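Long-range contacts in vaginolysin (Gardnerella vaginalis, PDB 5IMY), which probably lyses host cells as a secreted, pore-forming toxin of the cholesterol-dependent cytolysin family that binds cholesterol in their membranes: residues H67-I72 and N366-E371; A165-D170 and V212-T217; R387-A392 and W475-W480; R438-K443 and S462-V467. All coordinates share one frame; numbering follows the deposited sequence.

Overall arrangement
The four contacts fall in two groups in a long molecule. Contacts 1 and 2 belong to the cytolysin body, with centres 26 Å and nearest atoms about 10 Å apart; helix 177-184 touches side chains of both, and contact 2 is nested in the chain loop that contact 1 closes. Contacts 3 and 4 belong to the C-terminal beta sandwich, with centres 24 Å and nearest atoms about 8 Å apart, contact 4 lying inside the loop closed by contact 3. Strand 363-389 joins the two halves: it supplies 366-371 to contact 1 and 387-389 to contact 3, whose centres are 62 Å apart. Contact 3 includes the loop that in this family probably meets membrane cholesterol.

Contact 1 of 4, residues H67-I72 and N366-E371; sequences HQKKNI and NSDYIE
The phenol ring of Tyr369 turns its edge to the strand 67-72: Ile72 N and Asn71 C lie near the ring plane beyond CE2, and Ser367 O is also at the edge. Its CG sits between backbone N and carbonyl carbon (chi1 72°), which leans the ring across the strand gap; there Lys70 CB lies off one face, toward the rim, 3.9 Å from Tyr369 CZ, and CE2 meets Ile72 CB at the same distance. Gln179 of helix 177-184 also packs on this ring. On the other side of the sheet the second flat group, the carboxylate of Asp368, is shared almost evenly by one ammonium: Lys69 NZ stands 3.3 Å from Asp368 OD1 in a salt bridge, and OD2 is as near. A bend at chi2 swings the lysine chain toward this carboxylate, and the backbone N-H of Ile47 holds OD2, so both oxygens have a partner. The pairing of Lys70 with Glu371 is modelled too tightly to be trusted. Six backbone hydrogen bonds join the strands, the shortest from Lys70 N to Tyr369 O (2.7 Å); the straightest joins Ile72 N to Ser367 O at 177°. This is a regular antiparallel pairing of two very long strands, 62-76 and 363-389, in the extended sheet that, as in other cholesterol-dependent cytolysins, probably forms the elongated domain 2 against which the first membrane-inserting helices rest.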
loop_
_atom_site.group_PDB
_atom_site.type_symbol
_atom_site.label_atom_id
_atom_site.label_comp_id
_atom_site.label_asym_id
_atom_site.label_seq_id
_atom_site.Cartn_x
_atom_site.Cartn_y
_atom_site.Cartn_z
ATOM N N HIS A 67 -5.712 -9.532 5.077
ATOM C CA HIS A 67 -5.114 -10.765 5.554
ATOM C C HIS A 67 -3.934 -11.118 4.660
ATOM O O HIS A 67 -4.013 -10.983 3.436
ATOM C CB HIS A 67 -6.138 -11.907 5.543
ATOM C CG HIS A 67 -7.500 -11.503 6.013
ATOM N ND1 HIS A 67 -8.094 -12.054 7.127
ATOM C CD2 HIS A 67 -8.389 -10.608 5.521
ATOM C CE1 HIS A 67 -9.288 -11.515 7.303
ATOM N NE2 HIS A 67 -9.490 -10.633 6.342
ATOM N N GLN A 68 -2.839 -11.556 5.271
ATOM C CA GLN A 68 -1.668 -11.965 4.512
ATOM C C GLN A 68 -0.897 -12.994 5.322
ATOM O O GLN A 68 -0.845 -12.917 6.551
ATOM C CB GLN A 68 -0.776 -10.765 4.169
ATOM C CG GLN A 68 0.231 -10.399 5.245
ATOM C CD GLN A 68 0.587 -8.928 5.227
ATOM O OE1 GLN A 68 1.126 -8.414 4.245
ATOM N NE2 GLN A 68 0.275 -8.237 6.318
ATOM N N LYS A 69 -0.308 -13.958 4.622
ATOM C CA LYS A 69 0.384 -15.062 5.270
ATOM C C LYS A 69 1.754 -14.597 5.749
ATOM O O LYS A 69 2.564 -14.107 4.955
ATOM C CB LYS A 69 0.512 -16.238 4.304
ATOM C CG LYS A 69 1.338 -17.402 4.832
ATOM C CD LYS A 69 2.807 -17.283 4.453
ATOM C CE LYS A 69 3.487 -18.640 4.474
ATOM N NZ LYS A 69 4.829 -18.586 5.107
ATOM N N LYS A 70 2.007 -14.751 7.043
ATOM C CA LYS A 70 3.290 -14.425 7.647
ATOM C C LYS A 70 3.880 -15.665 8.308
ATOM O O LYS A 70 3.294 -16.750 8.295
ATOM C CB LYS A 70 3.146 -13.298 8.673
ATOM C CG LYS A 70 2.824 -11.950 8.080
ATOM C CD LYS A 70 3.276 -10.848 9.011
ATOM C CE LYS A 70 2.818 -9.493 8.527
ATOM N NZ LYS A 70 1.891 -8.904 9.507
ATOM N N ASN A 71 5.060 -15.484 8.892
ATOM C CA ASN A 71 5.733 -16.526 9.648
ATOM C C ASN A 71 6.361 -15.898 10.880
ATOM O O ASN A 71 6.902 -14.791 10.812
ATOM C CB ASN A 71 6.808 -17.224 8.806
ATOM C CG ASN A 71 7.799 -17.997 9.652
ATOM O OD1 ASN A 71 7.599 -19.174 9.946
ATOM N ND2 ASN A 71 8.879 -17.333 10.050
ATOM N N ILE A 72 6.280 -16.602 12.005
ATOM C CA ILE A 72 6.937 -16.191 13.240
ATOM C C ILE A 72 7.998 -17.228 13.573
ATOM O O ILE A 72 7.724 -18.433 13.544
ATOM C CB ILE A 72 5.938 -16.036 14.403
ATOM C CG1 ILE A 72 6.664 -15.482 15.642
ATOM C CG2 ILE A 72 5.205 -17.358 14.670
ATOM C CD1 ILE A 72 6.262 -16.106 16.964
ATOM N N ASN A 366 8.912 -22.025 15.340
ATOM C CA ASN A 366 8.404 -21.246 14.224
ATOM C C ASN A 366 7.102 -21.856 13.734
ATOM O O ASN A 366 6.871 -23.061 13.865
ATOM C CB ASN A 366 9.418 -21.164 13.072
ATOM C CG ASN A 366 9.479 -22.438 12.253
ATOM O OD1 ASN A 366 9.436 -23.543 12.793
ATOM N ND2 ASN A 366 9.580 -22.287 10.938
ATOM N N SER A 367 6.250 -21.005 13.169
ATOM C CA SER A 367 4.951 -21.436 12.678
ATOM C C SER A 367 4.430 -20.406 11.691
ATOM O O SER A 367 4.577 -19.201 11.907
ATOM C CB SER A 367 3.951 -21.611 13.826
ATOM O OG SER A 367 2.645 -21.809 13.324
ATOM N N ASP A 368 3.831 -20.888 10.607
ATOM C CA ASP A 368 3.143 -20.006 9.681
ATOM C C ASP A 368 1.779 -19.632 10.242
ATOM O O ASP A 368 1.168 -20.385 11.007
ATOM C CB ASP A 368 2.977 -20.672 8.313
ATOM C CG ASP A 368 4.286 -20.777 7.552
ATOM O OD1 ASP A 368 5.269 -20.123 7.960
ATOM O OD2 ASP A 368 4.325 -21.507 6.539
ATOM N N TYR A 369 1.306 -18.452 9.858
ATOM C CA TYR A 369 0.002 -17.981 10.294
ATOM C C TYR A 369 -0.410 -16.817 9.409
ATOM O O TYR A 369 0.427 -16.145 8.799
ATOM C CB TYR A 369 0.018 -17.556 11.767
ATOM C CG TYR A 369 0.760 -16.264 12.010
ATOM C CD1 TYR A 369 0.076 -15.076 12.222
ATOM C CD2 TYR A 369 2.148 -16.231 12.014
ATOM C CE1 TYR A 369 0.751 -13.893 12.439
ATOM C CE2 TYR A 369 2.832 -15.053 12.230
ATOM C CZ TYR A 369 2.131 -13.887 12.441
ATOM O OH TYR A 369 2.810 -12.711 12.656
ATOM N N ILE A 370 -1.715 -16.590 9.347
ATOM C CA ILE A 370 -2.292 -15.482 8.601
ATOM C C ILE A 370 -2.567 -14.356 9.586
ATOM O O ILE A 370 -3.341 -14.529 10.533
ATOM C CB ILE A 370 -3.574 -15.915 7.869
ATOM C CG1 ILE A 370 -3.216 -16.692 6.600
ATOM C CG2 ILE A 370 -4.461 -14.715 7.524
ATOM C CD1 ILE A 370 -3.688 -18.123 6.608
ATOM N N GLU A 371 -1.930 -13.207 9.377
ATOM C CA GLU A 371 -2.197 -12.036 10.197
ATOM C C GLU A 371 -3.228 -11.145 9.518
ATOM O O GLU A 371 -3.189 -10.942 8.302
ATOM C CB GLU A 371 -0.924 -11.230 10.460
ATOM C CG GLU A 371 -1.156 -10.087 11.447
ATOM C CD GLU A 371 0.069 -9.238 11.693
ATOM O OE1 GLU A 371 0.850 -9.565 12.612
ATOM O OE2 GLU A 371 0.260 -8.245 10.957
#

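Contact 2 of 4, residues A165-D170 and V212-T217; sequences ARMQYD and VNFKQT
Lys215 O is gripped twice, by Gln168 N at 3.1 Å, in the carbonyl plane, and by a water that donates to it at 2.9 Å. The same water donates to Arg166 O and lies 2.7 Å from Thr217 OG1, so it ties both strands together on the face of Gln168 and Lys215. The pairing is antiparallel and belongs to the central sheet of what is probably domain 3; intervening helices such as 177-184 probably correspond to the segment that unfolds into membrane hairpin strands in related cytolysins. That helix covers Asp170 and Asn213, whereas helix 278-286 covers Tyr169 and Phe214 on the reverse side.

Lys215, extended beyond CG, passes the Gln168 amide at an angle, its CD 3.8 Å from Gln168 NE2, and its ammonium is bound by Asn78. On the reverse side Gln216 and Met167 lie side by side, their CG atoms 3.7 Å apart. Tyr169 CB touches Phe214 CD1, and Val212 CG1 rests over one face of the phenylalanine, toward its rim. Bends at chi2 and chi3 bring Met167 SD to the ring edge in a Met-aromatic contact, 3.6 Å from Phe214 CD1, the line from ring centre to sulfur lying 79° off the ring normal.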
loop_
_atom_site.group_PDB
_atom_site.type_symbol
_atom_site.label_atom_id
_atom_site.label_comp_id
_atom_site.label_asym_id
_atom_site.label_seq_id
_atom_site.Cartn_x
_atom_site.Cartn_y
_atom_site.Cartn_z
ATOM N N ALA A 165 12.511 -5.929 41.394
ATOM C CA ALA A 165 12.554 -6.984 40.395
ATOM C C ALA A 165 13.053 -6.451 39.061
ATOM O O ALA A 165 12.638 -5.380 38.611
ATOM C CB ALA A 165 11.166 -7.598 40.209
ATOM N N ARG A 166 13.953 -7.201 38.433
ATOM C CA ARG A 166 14.229 -6.990 37.020
ATOM C C ARG A 166 13.023 -7.461 36.224
ATOM O O ARG A 166 12.614 -8.623 36.335
ATOM C CB ARG A 166 15.477 -7.747 36.579
ATOM C CG ARG A 166 15.791 -7.571 35.094
ATOM C CD ARG A 166 16.516 -8.776 34.534
ATOM N NE ARG A 166 17.745 -9.036 35.269
ATOM C CZ ARG A 166 18.852 -8.321 35.128
ATOM N NH1 ARG A 166 18.874 -7.300 34.276
ATOM N NH2 ARG A 166 19.928 -8.627 35.842
ATOM N N MET A 167 12.451 -6.568 35.429
ATOM C CA MET A 167 11.244 -6.869 34.681
ATOM C C MET A 167 11.580 -7.056 33.210
ATOM O O MET A 167 12.405 -6.328 32.650
ATOM C CB MET A 167 10.209 -5.757 34.850
ATOM C CG MET A 167 8.807 -6.266 35.119
ATOM S SD MET A 167 7.696 -5.988 33.736
ATOM C CE MET A 167 6.602 -4.771 34.460
ATOM N N GLN A 168 10.943 -8.049 32.597
ATOM C CA GLN A 168 11.074 -8.306 31.174
ATOM C C GLN A 168 9.719 -8.755 30.657
ATOM O O GLN A 168 8.989 -9.467 31.352
ATOM C CB GLN A 168 12.142 -9.372 30.887
ATOM C CG GLN A 168 11.724 -10.791 31.248
ATOM C CD GLN A 168 12.911 -11.696 31.522
ATOM O OE1 GLN A 168 14.048 -11.369 31.181
ATOM N NE2 GLN A 168 12.652 -12.840 32.149
ATOM N N TYR A 169 9.375 -8.324 29.447
ATOM C CA TYR A 169 8.079 -8.647 28.875
ATOM C C TYR A 169 8.240 -9.007 27.408
ATOM O O TYR A 169 9.102 -8.469 26.708
ATOM C CB TYR A 169 7.084 -7.485 29.029
ATOM C CG TYR A 169 7.469 -6.225 28.282
ATOM C CD1 TYR A 169 7.140 -6.061 26.944
ATOM C CD2 TYR A 169 8.148 -5.196 28.920
ATOM C CE1 TYR A 169 7.485 -4.913 26.259
ATOM C CE2 TYR A 169 8.497 -4.042 28.244
ATOM C CZ TYR A 169 8.162 -3.908 26.913
ATOM O OH TYR A 169 8.504 -2.765 26.229
ATOM N N ASP A 170 7.396 -9.927 26.954
ATOM C CA ASP A 170 7.343 -10.342 25.561
ATOM C C ASP A 170 5.928 -10.125 25.048
ATOM O O ASP A 170 4.962 -10.584 25.667
ATOM C CB ASP A 170 7.755 -11.808 25.405
ATOM C CG ASP A 170 9.167 -12.069 25.889
ATOM O OD1 ASP A 170 10.114 -11.852 25.106
ATOM O OD2 ASP A 170 9.330 -12.489 27.054
ATOM N N VAL A 212 0.681 -10.273 26.206
ATOM C CA VAL A 212 1.957 -9.872 26.789
ATOM C C VAL A 212 2.223 -10.723 28.021
ATOM O O VAL A 212 1.374 -10.821 28.912
ATOM C CB VAL A 212 1.969 -8.374 27.153
ATOM C CG1 VAL A 212 3.326 -7.967 27.711
ATOM C CG2 VAL A 212 1.615 -7.531 25.937
ATOM N N ASN A 213 3.402 -11.336 28.068
ATOM C CA ASN A 213 3.858 -12.096 29.225
ATOM C C ASN A 213 4.778 -11.204 30.049
ATOM O O ASN A 213 5.811 -10.749 29.550
ATOM C CB ASN A 213 4.587 -13.367 28.782
ATOM C CG ASN A 213 4.976 -14.258 29.948
ATOM O OD1 ASN A 213 4.331 -14.251 30.996
ATOM N ND2 ASN A 213 6.039 -15.033 29.766
ATOM N N PHE A 214 4.398 -10.940 31.296
ATOM C CA PHE A 214 5.207 -10.138 32.206
ATOM C C PHE A 214 5.907 -11.052 33.200
ATOM O O PHE A 214 5.260 -11.883 33.848
ATOM C CB PHE A 214 4.352 -9.116 32.957
ATOM C CG PHE A 214 3.910 -7.960 32.118
ATOM C CD1 PHE A 214 4.761 -6.893 31.878
ATOM C CD2 PHE A 214 2.640 -7.930 31.570
ATOM C CE1 PHE A 214 4.356 -5.826 31.105
ATOM C CE2 PHE A 214 2.229 -6.866 30.797
ATOM C CZ PHE A 214 3.087 -5.811 30.564
ATOM N N LYS A 215 7.223 -10.897 33.315
ATOM C CA LYS A 215 8.030 -11.649 34.268
ATOM C C LYS A 215 8.770 -10.669 35.162
ATOM O O LYS A 215 9.582 -9.872 34.680
ATOM C CB LYS A 215 9.016 -12.572 33.551
ATOM C CG LYS A 215 8.436 -13.931 33.207
ATOM C CD LYS A 215 9.361 -14.726 32.306
ATOM C CE LYS A 215 8.790 -16.103 32.028
ATOM N NZ LYS A 215 9.490 -16.791 30.910
ATOM N N GLN A 216 8.486 -10.729 36.461
ATOM C CA GLN A 216 9.172 -9.924 37.465
ATOM C C GLN A 216 10.057 -10.860 38.279
ATOM O O GLN A 216 9.555 -11.692 39.044
ATOM C CB GLN A 216 8.171 -9.190 38.352
ATOM C CG GLN A 216 7.081 -8.472 37.571
ATOM C CD GLN A 216 6.275 -7.519 38.427
ATOM O OE1 GLN A 216 5.225 -7.880 38.961
ATOM N NE2 GLN A 216 6.762 -6.290 38.561
ATOM N N THR A 217 11.369 -10.735 38.105
ATOM C CA THR A 217 12.335 -11.604 38.765
ATOM C C THR A 217 12.917 -10.880 39.972
ATOM O O THR A 217 13.538 -9.823 39.826
ATOM C CB THR A 217 13.449 -12.014 37.800
ATOM O OG1 THR A 217 12.886 -12.709 36.682
ATOM C CG2 THR A 217 14.462 -12.920 38.495
HETATM O O HOH W 1 12.175 -11.075 34.620
#

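Contact 3 of 4, residues R387-A392 and W475-W480; sequences RGAYVA and WGTTLW
Tyr390 lies along the backbone of 475-478 with a ring edge turned to it: CD2 is 3.4 Å from Thr478 N, and Thr477 C lies near the ring plane. The site is at the far end of the C-terminal beta sandwich, probably domain 4 of the cytolysin fold, where strand 363-389 ends beside the loop between strands 469-475 and 480-485. This loop carries Thr478 and Leu479, which by their sequence probably correspond to the Thr-Leu pair thought to recognise cholesterol in the family.

Placing CG between backbone N and carbonyl carbon (chi1 49°) folds the Tyr390 ring back over its own strand, so that Gly388 C lies 4.0 Å above the ring centre. Without a side chain, Gly388 lets the ring come this close. His386 also meets the ring, with the two planes at about 30°. At its base, Tyr390 CB touches Thr478 CB, and the threonine hydroxyl is weakly bonded to Glu446. Trp475 takes another course: Trp475 CB lies 3.3 Å from Arg387 O, but the indole leads away, toward Arg482 and Ala484 of strand 480-485. The Arg387 guanidinium is paired with Asp385.

An inverse gamma turn centred on Ala389, closed by Tyr390 N to Gly388 O (2.7 Å), bends the chain here. Ala389 N itself points across, reaching Gly476 O at 2.9 Å almost straight along its C=O bond. The phenol tip is held differently: Tyr390 OH donates to Trp475 O over 3.0 Å, from 42° out of the carbonyl plane.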
loop_
_atom_site.group_PDB
_atom_site.type_symbol
_atom_site.label_atom_id
_atom_site.label_comp_id
_atom_site.label_asym_id
_atom_site.label_seq_id
_atom_site.Cartn_x
_atom_site.Cartn_y
_atom_site.Cartn_z
ATOM N N ARG A 387 -23.812 34.590 3.111
ATOM C CA ARG A 387 -24.881 35.567 3.287
ATOM C C ARG A 387 -24.308 36.980 3.259
ATOM O O ARG A 387 -24.437 37.733 4.230
ATOM C CB ARG A 387 -25.640 35.310 4.596
ATOM C CG ARG A 387 -24.920 34.385 5.573
ATOM C CD ARG A 387 -25.536 34.449 6.965
ATOM N NE ARG A 387 -26.356 33.282 7.280
ATOM C CZ ARG A 387 -27.039 33.135 8.412
ATOM N NH1 ARG A 387 -27.007 34.085 9.339
ATOM N NH2 ARG A 387 -27.758 32.041 8.619
ATOM N N GLY A 388 -23.680 37.347 2.154
ATOM C CA GLY A 388 -23.017 38.638 2.045
ATOM C C GLY A 388 -23.480 39.406 0.829
ATOM O O GLY A 388 -23.726 38.829 -0.230
ATOM N N ALA A 389 -23.590 40.725 0.991
ATOM C CA ALA A 389 -24.037 41.596 -0.089
ATOM C C ALA A 389 -22.955 41.736 -1.152
ATOM O O ALA A 389 -22.396 42.821 -1.339
ATOM C CB ALA A 389 -24.424 42.972 0.459
ATOM N N TYR A 390 -22.660 40.645 -1.854
ATOM C CA TYR A 390 -21.640 40.634 -2.894
ATOM C C TYR A 390 -21.588 39.239 -3.496
ATOM O O TYR A 390 -22.065 38.270 -2.901
ATOM C CB TYR A 390 -20.261 41.028 -2.354
ATOM C CG TYR A 390 -19.857 40.294 -1.094
ATOM C CD1 TYR A 390 -19.484 38.957 -1.132
ATOM C CD2 TYR A 390 -19.839 40.943 0.134
ATOM C CE1 TYR A 390 -19.112 38.284 0.016
ATOM C CE2 TYR A 390 -19.468 40.280 1.288
ATOM C CZ TYR A 390 -19.106 38.951 1.223
ATOM O OH TYR A 390 -18.735 38.284 2.370
ATOM N N VAL A 391 -20.997 39.152 -4.681
ATOM C CA VAL A 391 -20.789 37.867 -5.338
ATOM C C VAL A 391 -19.547 37.212 -4.756
ATOM O O VAL A 391 -18.557 37.883 -4.439
ATOM C CB VAL A 391 -20.664 38.049 -6.860
ATOM C CG1 VAL A 391 -20.551 36.697 -7.550
ATOM C CG2 VAL A 391 -21.851 38.829 -7.401
ATOM N N ALA A 392 -19.598 35.891 -4.607
ATOM C CA ALA A 392 -18.484 35.126 -4.076
ATOM C C ALA A 392 -18.242 33.901 -4.945
ATOM O O ALA A 392 -19.130 33.433 -5.663
ATOM C CB ALA A 392 -18.735 34.692 -2.627
ATOM N N TRP A 475 -20.382 36.945 5.639
ATOM C CA TRP A 475 -21.474 37.908 5.563
ATOM C C TRP A 475 -20.867 39.301 5.402
ATOM O O TRP A 475 -19.717 39.444 4.974
ATOM C CB TRP A 475 -22.383 37.777 6.798
ATOM C CG TRP A 475 -21.771 38.283 8.075
ATOM C CD1 TRP A 475 -21.944 39.517 8.632
ATOM C CD2 TRP A 475 -20.897 37.566 8.957
ATOM N NE1 TRP A 475 -21.232 39.615 9.801
ATOM C CE2 TRP A 475 -20.579 38.432 10.023
ATOM C CE3 TRP A 475 -20.349 36.279 8.948
ATOM C CZ2 TRP A 475 -19.740 38.053 11.070
ATOM C CZ3 TRP A 475 -19.516 35.905 9.989
ATOM C CH2 TRP A 475 -19.220 36.788 11.035
ATOM N N GLY A 476 -21.639 40.327 5.741
ATOM C CA GLY A 476 -21.189 41.695 5.589
ATOM C C GLY A 476 -21.452 42.225 4.193
ATOM O O GLY A 476 -22.245 41.679 3.420
ATOM N N THR A 477 -20.767 43.319 3.872
ATOM C CA THR A 477 -20.882 43.962 2.572
ATOM C C THR A 477 -19.526 43.962 1.876
ATOM O O THR A 477 -18.487 43.687 2.482
ATOM C CB THR A 477 -21.425 45.392 2.708
ATOM O OG1 THR A 477 -21.534 45.992 1.412
ATOM C CG2 THR A 477 -20.520 46.240 3.588
ATOM N N THR A 478 -19.553 44.282 0.580
ATOM C CA THR A 478 -18.364 44.114 -0.254
ATOM C C THR A 478 -17.182 44.926 0.267
ATOM O O THR A 478 -16.038 44.463 0.215
ATOM C CB THR A 478 -18.671 44.485 -1.710
ATOM O OG1 THR A 478 -17.444 44.626 -2.437
ATOM C CG2 THR A 478 -19.477 45.780 -1.821
ATOM N N LEU A 479 -17.427 46.137 0.769
ATOM C CA LEU A 479 -16.328 46.945 1.283
ATOM C C LEU A 479 -15.871 46.506 2.669
ATOM O O LEU A 479 -14.721 46.764 3.036
ATOM C CB LEU A 479 -16.723 48.425 1.314
ATOM C CG LEU A 479 -16.712 49.165 -0.030
ATOM C CD1 LEU A 479 -17.202 50.593 0.147
ATOM C CD2 LEU A 479 -15.324 49.164 -0.666
ATOM N N TRP A 480 -16.734 45.846 3.440
ATOM C CA TRP A 480 -16.380 45.341 4.768
ATOM C C TRP A 480 -16.932 43.932 4.913
ATOM O O TRP A 480 -17.969 43.713 5.552
ATOM C CB TRP A 480 -16.917 46.256 5.870
ATOM C CG TRP A 480 -16.357 47.642 5.826
ATOM C CD1 TRP A 480 -15.200 48.080 6.400
ATOM C CD2 TRP A 480 -16.935 48.776 5.173
ATOM N NE1 TRP A 480 -15.020 49.417 6.142
ATOM C CE2 TRP A 480 -16.073 49.868 5.390
ATOM C CE3 TRP A 480 -18.099 48.975 4.423
ATOM C CZ2 TRP A 480 -16.336 51.139 4.887
ATOM C CZ3 TRP A 480 -18.359 50.236 3.924
ATOM C CH2 TRP A 480 -17.482 51.303 4.157
#

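Contact 4 of 4, residues R438-K443 and S462-V467; sequences RNLRIK and SDLPLV
From CB, Arg441 turns toward the 462-467 segment, and its CG is 3.6 Å from Ser462 CB. A bend about CG-CD (chi3 -138°) lays the head flat, NE passing Ser462 CB at 3.8 Å. The guanidinium then covers this methylene with one face, CZ at 3.5 Å and the carbon 3.4 Å above the plane, over its centre. NH2 ends 4.7 Å from Asp463 OD2, where the opposite charges probably attract only mildly. The backbones are bridged, on one side weakly, by a water that accepts from Asp463 N and donates to Asn439 O. Leu464 CD2 packs 3.9 Å from Leu440 CB and sits tightly against Leu440 O, at 3.0 Å. Asn439 and Asp463 lie side by side, amide and carboxylate turned 83° apart; their OD1 atoms, 2.9 Å apart, are both acceptors and form no hydrogen bond, while Asn439 ND2 is bonded to Asp399.

Arg441 also packs on an aromatic side chain of another protein's chain, and Arg438 forms a salt bridge with Asp406 of a second subunit. Within the beta sandwich, strand 440-443 runs between 395-403 and the edge strand 460-464; Leu440 packs on Trp398 of the former, and Leu464 reaches Arg470 of strand 469-475.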
loop_
_atom_site.group_PDB
_atom_site.type_symbol
_atom_site.label_atom_id
_atom_site.label_comp_id
_atom_site.label_asym_id
_atom_site.label_seq_id
_atom_site.Cartn_x
_atom_site.Cartn_y
_atom_site.Cartn_z
ATOM N N ARG A 438 -6.243 14.485 2.054
ATOM C CA ARG A 438 -5.217 15.217 2.780
ATOM C C ARG A 438 -5.081 16.621 2.206
ATOM O O ARG A 438 -5.490 16.898 1.077
ATOM C CB ARG A 438 -3.861 14.499 2.713
ATOM C CG ARG A 438 -3.864 13.082 3.275
ATOM C CD ARG A 438 -2.476 12.468 3.186
ATOM N NE ARG A 438 -2.459 11.043 3.520
ATOM C CZ ARG A 438 -2.117 10.537 4.704
ATOM N NH1 ARG A 438 -1.751 11.330 5.704
ATOM N NH2 ARG A 438 -2.138 9.224 4.891
ATOM N N ASN A 439 -4.503 17.507 3.014
ATOM C CA ASN A 439 -4.137 18.851 2.576
ATOM C C ASN A 439 -5.329 19.578 1.952
ATOM O O ASN A 439 -5.274 20.063 0.819
ATOM C CB ASN A 439 -2.959 18.786 1.604
ATOM C CG ASN A 439 -1.808 17.964 2.147
ATOM O OD1 ASN A 439 -1.298 18.234 3.235
ATOM N ND2 ASN A 439 -1.406 16.939 1.402
ATOM N N LEU A 440 -6.418 19.653 2.710
ATOM C CA LEU A 440 -7.598 20.378 2.261
ATOM C C LEU A 440 -7.293 21.868 2.143
ATOM O O LEU A 440 -6.620 22.450 2.997
ATOM C CB LEU A 440 -8.758 20.147 3.233
ATOM C CG LEU A 440 -10.140 20.656 2.815
ATOM C CD1 LEU A 440 -10.721 19.818 1.683
ATOM C CD2 LEU A 440 -11.081 20.661 4.008
ATOM N N ARG A 441 -7.792 22.484 1.072
ATOM C CA ARG A 441 -7.559 23.893 0.780
ATOM C C ARG A 441 -8.894 24.586 0.556
ATOM O O ARG A 441 -9.821 23.987 0.004
ATOM C CB ARG A 441 -6.672 24.055 -0.456
ATOM C CG ARG A 441 -5.389 24.821 -0.208
ATOM C CD ARG A 441 -4.440 24.700 -1.390
ATOM N NE ARG A 441 -3.063 24.495 -0.950
ATOM C CZ ARG A 441 -2.205 25.471 -0.670
ATOM N NH1 ARG A 441 -2.568 26.742 -0.784
ATOM N NH2 ARG A 441 -0.975 25.174 -0.275
ATOM N N ILE A 442 -9.000 25.841 0.992
ATOM C CA ILE A 442 -10.242 26.604 0.856
ATOM C C ILE A 442 -9.903 28.077 0.661
ATOM O O ILE A 442 -9.137 28.656 1.438
ATOM C CB ILE A 442 -11.169 26.425 2.077
ATOM C CG1 ILE A 442 -11.511 24.945 2.293
ATOM C CG2 ILE A 442 -12.453 27.231 1.884
ATOM C CD1 ILE A 442 -12.292 24.662 3.559
ATOM N N LYS A 443 -10.485 28.683 -0.376
ATOM C CA LYS A 443 -10.349 30.109 -0.651
ATOM C C LYS A 443 -11.693 30.634 -1.140
ATOM O O LYS A 443 -12.404 29.933 -1.867
ATOM C CB LYS A 443 -9.251 30.369 -1.697
ATOM C CG LYS A 443 -8.760 31.810 -1.758
ATOM C CD LYS A 443 -7.544 31.949 -2.670
ATOM C CE LYS A 443 -7.934 32.367 -4.080
ATOM N NZ LYS A 443 -6.825 32.171 -5.058
ATOM N N SER A 462 -5.028 26.790 4.144
ATOM C CA SER A 462 -4.501 25.586 3.520
ATOM C C SER A 462 -4.038 24.621 4.602
ATOM O O SER A 462 -4.017 24.950 5.792
ATOM C CB SER A 462 -3.339 25.911 2.576
ATOM O OG SER A 462 -2.265 26.503 3.286
ATOM N N ASP A 463 -3.665 23.414 4.169
ATOM C CA ASP A 463 -3.109 22.394 5.051
ATOM C C ASP A 463 -3.864 22.309 6.372
ATOM O O ASP A 463 -3.247 22.163 7.432
ATOM C CB ASP A 463 -1.626 22.676 5.314
ATOM C CG ASP A 463 -0.732 22.206 4.185
ATOM O OD1 ASP A 463 -0.924 21.067 3.709
ATOM O OD2 ASP A 463 0.162 22.975 3.773
ATOM N N LEU A 464 -5.228 22.396 6.325
ATOM C CA LEU A 464 -5.945 22.392 7.592
ATOM C C LEU A 464 -6.598 21.035 7.836
ATOM O O LEU A 464 -7.073 20.392 6.893
ATOM C CB LEU A 464 -7.003 23.497 7.630
ATOM C CG LEU A 464 -8.346 23.357 6.909
ATOM C CD1 LEU A 464 -9.224 24.540 7.289
ATOM C CD2 LEU A 464 -8.193 23.288 5.402
ATOM N N PRO A 465 -6.632 20.592 9.094
ATOM C CA PRO A 465 -7.013 19.205 9.382
ATOM C C PRO A 465 -8.418 18.880 8.899
ATOM O O PRO A 465 -9.238 19.760 8.634
ATOM C CB PRO A 465 -6.920 19.123 10.911
ATOM C CG PRO A 465 -7.107 20.527 11.373
ATOM C CD PRO A 465 -6.460 21.380 10.326
ATOM N N LEU A 466 -8.688 17.579 8.792
ATOM C CA LEU A 466 -10.009 17.081 8.435
ATOM C C LEU A 466 -10.753 16.738 9.717
ATOM O O LEU A 466 -10.389 15.790 10.420
ATOM C CB LEU A 466 -9.920 15.861 7.522
ATOM C CG LEU A 466 -11.058 15.797 6.502
ATOM C CD1 LEU A 466 -10.474 15.903 5.124
ATOM C CD2 LEU A 466 -11.895 14.534 6.644
ATOM N N VAL A 467 -11.789 17.508 10.016
ATOM C CA VAL A 467 -12.608 17.284 11.184
ATOM C C VAL A 467 -13.913 16.628 10.751
ATOM O O VAL A 467 -14.186 16.451 9.567
ATOM C CB VAL A 467 -12.872 18.595 11.963
ATOM C CG1 VAL A 467 -11.577 19.136 12.545
ATOM C CG2 VAL A 467 -13.536 19.632 11.064
HETATM O O HOH W 2 -3.486 22.372 1.509
#